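PDB 5KF0: aldehyde dehydrogenase from Burkholderia vietnamiensis, which probably oxidises aldehydes to carboxylic acids with a nicotinamide cofactor, binding NADPH in a four-chain assembly. Local coordinates for residues Thr372-Val377 with Gln381-Lys386; Ala315-Leu320 with Ile358-Lys363. One frame throughout, in Å; residues are numbered along the deposited sequence. Where two conformers were deposited one is given.

Contact 1 of 2, residues Thr372-Val377 with Gln381-Lys386; sequences TLLEDV and QDLYRK
Leu374 and Leu383 approach one another at a slant and meet through a single branch each, with Leu374 CD2 lying 4.0 Å from Leu383 CD2. The two reach this point from different torsions: in Leu374 CG stands beside the backbone N (chi1 -69°), whereas in Leu383 it stands opposite the N (chi1 -171°), which sends CG, and with it the branch ending in CD2, toward the strand. Val377 divides its two methyls between neighbours. Its CG2 faces the same leucine branch, Leu383 CD2, at 4.4 Å, while CG1 lies 4.1 Å from Gln381 CB and 4.2 Å from Tyr384 CB. Gln381 touches with the base of its side chain, CB being the nearest atom; a bend at chi2 (-61°) leads the amide away. Tyr384 makes its nearest approach through CB, and Val377 O lies obliquely by its ring; its hydroxyl is hydrogen-bonded to Glu396. At the start of the helix, Gln381 O accepts from both Tyr384 N and Arg385 N, tying down the turn that presents these groups. The contact joins the first strand and the helix of the beta-alpha-beta unit made by 368-375, 382-385 and 392-398; Val392 and Ile394 of the last strand, and Leu344 of helix 338-353, pack around the same side chains. The side chains meet carbon to carbon, so about 205 Å² is buried by dispersion and exclusion of water, without a directional bond to set the orientation.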
loop_
_atom_site.group_PDB
_atom_site.type_symbol
_atom_site.label_atom_id
_atom_site.label_comp_id
_atom_site.label_asym_id
_atom_site.label_seq_id
_atom_site.Cartn_x
_atom_site.Cartn_y
_atom_site.Cartn_z
ATOM N N THR A 372 14.418 -13.427 41.005
ATOM C CA THR A 372 15.409 -14.485 41.143
ATOM C C THR A 372 16.201 -14.637 39.853
ATOM O O THR A 372 15.634 -14.582 38.757
ATOM C CB THR A 372 14.704 -15.802 41.523
ATOM O OG1 THR A 372 14.049 -15.637 42.794
ATOM C CG2 THR A 372 15.679 -16.961 41.630
ATOM N N LEU A 373 17.518 -14.818 39.989
ATOM C CA LEU A 373 18.438 -14.983 38.868
ATOM C C LEU A 373 19.283 -16.225 39.112
ATOM O O LEU A 373 19.795 -16.419 40.221
ATOM C CB LEU A 373 19.340 -13.742 38.720
ATOM C CG LEU A 373 20.267 -13.656 37.504
ATOM C CD1 LEU A 373 19.461 -13.531 36.209
ATOM C CD2 LEU A 373 21.191 -12.469 37.655
ATOM N N LEU A 374 19.421 -17.072 38.091
ATOM C CA LEU A 374 20.248 -18.271 38.183
ATOM C C LEU A 374 21.259 -18.308 37.049
ATOM O O LEU A 374 21.021 -17.751 35.975
ATOM C CB LEU A 374 19.419 -19.567 38.111
ATOM C CG LEU A 374 18.496 -19.937 39.272
ATOM C CD1 LEU A 374 17.157 -19.216 39.143
ATOM C CD2 LEU A 374 18.305 -21.444 39.305
ATOM N N GLU A 375 22.382 -18.983 37.303
ATOM C CA GLU A 375 23.273 -19.341 36.209
ATOM C C GLU A 375 23.512 -20.851 36.223
ATOM O O GLU A 375 23.015 -21.585 37.081
ATOM C CB GLU A 375 24.580 -18.536 36.266
ATOM C CG GLU A 375 25.392 -18.684 37.546
ATOM C CD GLU A 375 26.619 -17.774 37.567
ATOM O OE1 GLU A 375 26.869 -17.059 36.572
ATOM O OE2 GLU A 375 27.343 -17.780 38.581
ATOM N N ASP A 376 24.226 -21.315 35.192
ATOM C CA ASP A 376 24.551 -22.734 35.015
ATOM C C ASP A 376 23.297 -23.604 34.920
ATOM O O ASP A 376 23.270 -24.743 35.394
ATOM C CB ASP A 376 25.481 -23.239 36.130
ATOM C CG ASP A 376 26.812 -22.499 36.163
ATOM O OD1 ASP A 376 27.316 -22.110 35.090
ATOM O OD2 ASP A 376 27.361 -22.306 37.262
ATOM N N VAL A 377 22.250 -23.079 34.289
ATOM C CA VAL A 377 21.027 -23.845 34.064
ATOM C C VAL A 377 21.203 -24.632 32.772
ATOM O O VAL A 377 21.422 -24.042 31.712
ATOM C CB VAL A 377 19.794 -22.932 33.992
ATOM C CG1 VAL A 377 18.545 -23.759 33.717
ATOM C CG2 VAL A 377 19.640 -22.146 35.287
ATOM N N GLN A 381 16.738 -28.382 31.049
ATOM C CA GLN A 381 15.886 -28.209 32.225
ATOM C C GLN A 381 14.535 -27.583 31.886
ATOM O O GLN A 381 14.424 -26.727 31.007
ATOM C CB GLN A 381 16.585 -27.318 33.254
ATOM C CG GLN A 381 17.700 -28.011 34.016
ATOM C CD GLN A 381 17.186 -29.191 34.815
ATOM O OE1 GLN A 381 16.243 -29.059 35.593
ATOM N NE2 GLN A 381 17.784 -30.361 34.602
ATOM N N ASP A 382 13.508 -27.987 32.647
ATOM C CA ASP A 382 12.200 -27.347 32.537
ATOM C C ASP A 382 12.303 -25.840 32.717
ATOM O O ASP A 382 11.612 -25.080 32.031
ATOM C CB ASP A 382 11.231 -27.922 33.571
ATOM C CG ASP A 382 10.773 -29.324 33.234
ATOM O OD1 ASP A 382 10.964 -29.763 32.082
ATOM O OD2 ASP A 382 10.215 -29.989 34.133
ATOM N N LEU A 383 13.143 -25.390 33.653
ATOM C CA LEU A 383 13.291 -23.956 33.876
ATOM C C LEU A 383 13.810 -23.249 32.636
ATOM O O LEU A 383 13.519 -22.066 32.435
ATOM C CB LEU A 383 14.227 -23.702 35.062
ATOM C CG LEU A 383 14.296 -22.254 35.551
ATOM C CD1 LEU A 383 12.974 -21.865 36.205
ATOM C CD2 LEU A 383 15.438 -22.065 36.527
ATOM N N TYR A 384 14.583 -23.954 31.802
ATOM C CA TYR A 384 15.101 -23.373 30.568
ATOM C C TYR A 384 14.057 -23.402 29.460
ATOM O O TYR A 384 13.842 -22.396 28.775
ATOM C CB TYR A 384 16.364 -24.122 30.116
ATOM C CG TYR A 384 17.121 -23.365 29.048
ATOM C CD1 TYR A 384 18.159 -22.505 29.388
ATOM C CD2 TYR A 384 16.777 -23.483 27.704
ATOM C CE1 TYR A 384 18.829 -21.781 28.422
ATOM C CE2 TYR A 384 17.450 -22.766 26.730
ATOM C CZ TYR A 384 18.475 -21.917 27.098
ATOM O OH TYR A 384 19.134 -21.180 26.141
ATOM N N ARG A 385 13.395 -24.545 29.281
ATOM C CA ARG A 385 12.657 -24.848 28.058
ATOM C C ARG A 385 11.166 -24.557 28.135
ATOM O O ARG A 385 10.543 -24.317 27.095
ATOM C CB ARG A 385 12.828 -26.326 27.695
ATOM C CG ARG A 385 14.271 -26.754 27.538
ATOM C CD ARG A 385 14.407 -27.998 26.656
ATOM N NE ARG A 385 14.200 -27.681 25.237
ATOM C CZ ARG A 385 15.131 -27.148 24.450
ATOM N NH1 ARG A 385 16.332 -26.853 24.949
ATOM N NH2 ARG A 385 14.855 -26.896 23.175
ATOM N N LYS A 386 10.569 -24.630 29.318
ATOM C CA LYS A 386 9.147 -24.350 29.427
ATOM C C LYS A 386 8.940 -22.879 29.779
ATOM O O LYS A 386 9.886 -22.144 30.058
ATOM C CB LYS A 386 8.498 -25.264 30.467
ATOM C CG LYS A 386 8.674 -26.755 30.177
ATOM C CD LYS A 386 7.889 -27.583 31.192
ATOM C CE LYS A 386 8.018 -29.069 30.926
ATOM N NZ LYS A 386 7.483 -29.442 29.591
#

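Contact 2 of 2, residues Ala315-Leu320 with Ile358-Lys363; sequences AKTRSL and IIAGGK
With OG1 beside its backbone N (chi1 -62°), Thr317 turns CG2 toward the strand, 3.9 Å from Ala360 CB. The same rotation leaves the hydroxyl to the helix, where it is hydrogen-bonded to Leu313 O. In Arg318, CG also sits beside the N (chi1 -72°), and the chain then runs extended to NE. Its CG passes 4.2 Å from Ala360 CB, so the alanine methyl meets both helix residues. Farther out, Arg318 NH2 comes within 3.5 Å of Ile359 O, but the pair is not a hydrogen bond, and the guanidinium lies obliquely to this carbonyl. The polar link is made by a water that accepts from Arg318 NE and from Gly361 N, each at 3.0 Å, joining the Arg318 side chain to the backbone of the loop after the strand. Helix 315-319 crosses strand 358-360 at -72°, their axes 8.5 Å apart at closest approach, a spacing that the small Ala360 side chain accommodates. Ile359 and Ala360 both face Leu373, the signature of a classic beta bulge, here at the end of a strand covered by helix 306-319 in the mixed sheet of an aldehyde dehydrogenase fold.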
loop_
_atom_site.group_PDB
_atom_site.type_symbol
_atom_site.label_atom_id
_atom_site.label_comp_id
_atom_site.label_asym_id
_atom_site.label_seq_id
_atom_site.Cartn_x
_atom_site.Cartn_y
_atom_site.Cartn_z
ATOM N N ALA A 315 22.979 -7.018 41.512
ATOM C CA ALA A 315 22.664 -5.890 42.385
ATOM C C ALA A 315 21.304 -5.295 42.045
ATOM O O ALA A 315 20.513 -4.973 42.943
ATOM C CB ALA A 315 23.752 -4.824 42.276
ATOM N N LYS A 316 21.015 -5.134 40.751
ATOM C CA LYS A 316 19.725 -4.587 40.347
ATOM C C LYS A 316 18.587 -5.503 40.778
ATOM O O LYS A 316 17.583 -5.038 41.331
ATOM C CB LYS A 316 19.709 -4.361 38.831
ATOM C CG LYS A 316 18.413 -3.760 38.295
ATOM C CD LYS A 316 18.292 -2.301 38.697
ATOM C CE LYS A 316 16.999 -1.683 38.201
ATOM N NZ LYS A 316 16.948 -0.238 38.562
ATOM N N THR A 317 18.750 -6.815 40.570
ATOM C CA THR A 317 17.700 -7.771 40.925
ATOM C C THR A 317 17.427 -7.753 42.424
ATOM O O THR A 317 16.269 -7.787 42.857
ATOM C CB THR A 317 18.098 -9.177 40.467
ATOM O OG1 THR A 317 18.243 -9.189 39.042
ATOM C CG2 THR A 317 17.047 -10.219 40.870
ATOM N N ARG A 318 18.483 -7.692 43.230
ATOM C CA ARG A 318 18.308 -7.632 44.677
ATOM C C ARG A 318 17.608 -6.350 45.110
ATOM O O ARG A 318 16.971 -6.320 46.173
ATOM C CB ARG A 318 19.665 -7.763 45.367
ATOM C CG ARG A 318 20.233 -9.162 45.293
ATOM C CD ARG A 318 21.629 -9.239 45.884
ATOM N NE ARG A 318 22.036 -10.629 46.055
ATOM C CZ ARG A 318 23.295 -11.028 46.191
ATOM N NH1 ARG A 318 24.288 -10.140 46.169
ATOM N NH2 ARG A 318 23.562 -12.319 46.340
ATOM N N SER A 319 17.708 -5.286 44.311
ATOM C CA SER A 319 17.133 -4.005 44.702
ATOM C C SER A 319 15.628 -3.925 44.482
ATOM O O SER A 319 14.995 -2.987 44.986
ATOM C CB SER A 319 17.811 -2.862 43.946
ATOM O OG SER A 319 17.377 -2.809 42.595
ATOM N N LEU A 320 15.036 -4.874 43.760
ATOM C CA LEU A 320 13.632 -4.755 43.378
ATOM C C LEU A 320 12.717 -5.059 44.558
ATOM O O LEU A 320 12.809 -6.126 45.177
ATOM C CB LEU A 320 13.307 -5.685 42.212
ATOM C CG LEU A 320 14.174 -5.488 40.968
ATOM C CD1 LEU A 320 13.810 -6.532 39.921
ATOM C CD2 LEU A 320 14.006 -4.076 40.410
ATOM N N ILE A 358 21.661 -20.340 42.202
ATOM C CA ILE A 358 20.920 -19.106 42.433
ATOM C C ILE A 358 21.920 -18.027 42.820
ATOM O O ILE A 358 22.664 -18.177 43.799
ATOM C CB ILE A 358 19.857 -19.294 43.523
ATOM C CG1 ILE A 358 18.838 -20.351 43.084
ATOM C CG2 ILE A 358 19.191 -17.958 43.836
ATOM C CD1 ILE A 358 17.862 -20.742 44.176
ATOM N N ILE A 359 21.956 -16.941 42.046
ATOM C CA ILE A 359 22.891 -15.850 42.309
ATOM C C ILE A 359 22.200 -14.568 42.740
ATOM O O ILE A 359 22.893 -13.610 43.128
ATOM C CB ILE A 359 23.810 -15.584 41.099
ATOM C CG1 ILE A 359 23.010 -15.261 39.837
ATOM C CG2 ILE A 359 24.711 -16.782 40.856
ATOM C CD1 ILE A 359 23.907 -14.778 38.696
ATOM N N ALA A 360 20.872 -14.511 42.694
ATOM C CA ALA A 360 20.126 -13.432 43.327
ATOM C C ALA A 360 18.735 -13.952 43.651
ATOM O O ALA A 360 18.157 -14.703 42.865
ATOM C CB ALA A 360 20.028 -12.186 42.433
ATOM N N GLY A 361 18.222 -13.573 44.821
ATOM C CA GLY A 361 16.863 -13.953 45.174
ATOM C C GLY A 361 16.750 -15.412 45.576
ATOM O O GLY A 361 17.600 -15.953 46.297
ATOM N N GLY A 362 15.680 -16.055 45.117
ATOM C CA GLY A 362 15.445 -17.460 45.382
ATOM C C GLY A 362 14.438 -17.777 46.477
ATOM O O GLY A 362 14.017 -18.938 46.580
ATOM N N LYS A 363 14.037 -16.801 47.298
ATOM C CA LYS A 363 13.104 -17.099 48.384
ATOM C C LYS A 363 11.665 -17.080 47.881
ATOM O O LYS A 363 11.244 -16.145 47.186
ATOM C CB LYS A 363 13.273 -16.117 49.544
HETATM O O HOH W 1 19.747 -12.265 46.983
#

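Contacts 1 and 2 lie about 15 Å apart between centres and share one sheet, in which strands 357-360 and 368-375 are antiparallel neighbours. Leu373 O to Ile359 N, at 2.9 Å, is a probable backbone hydrogen bond of that pairing; Thr372 OG1 to Gly362 N, also 2.9 Å, probably ties the strand of contact 1 to the loop of contact 2. Packing adds Thr372 CG2 on Ala360 O at 3.6 Å. Along the chain contact 2 closes before contact 1 opens. The chain leaves helix 382-385 at Lys386 and goes straight into the Glu-Xaa-Phe-Gly-Pro motif, whose glutamate in related aldehyde dehydrogenases typically binds the nicotinamide ribose, so contact 1 lies directly before this motif.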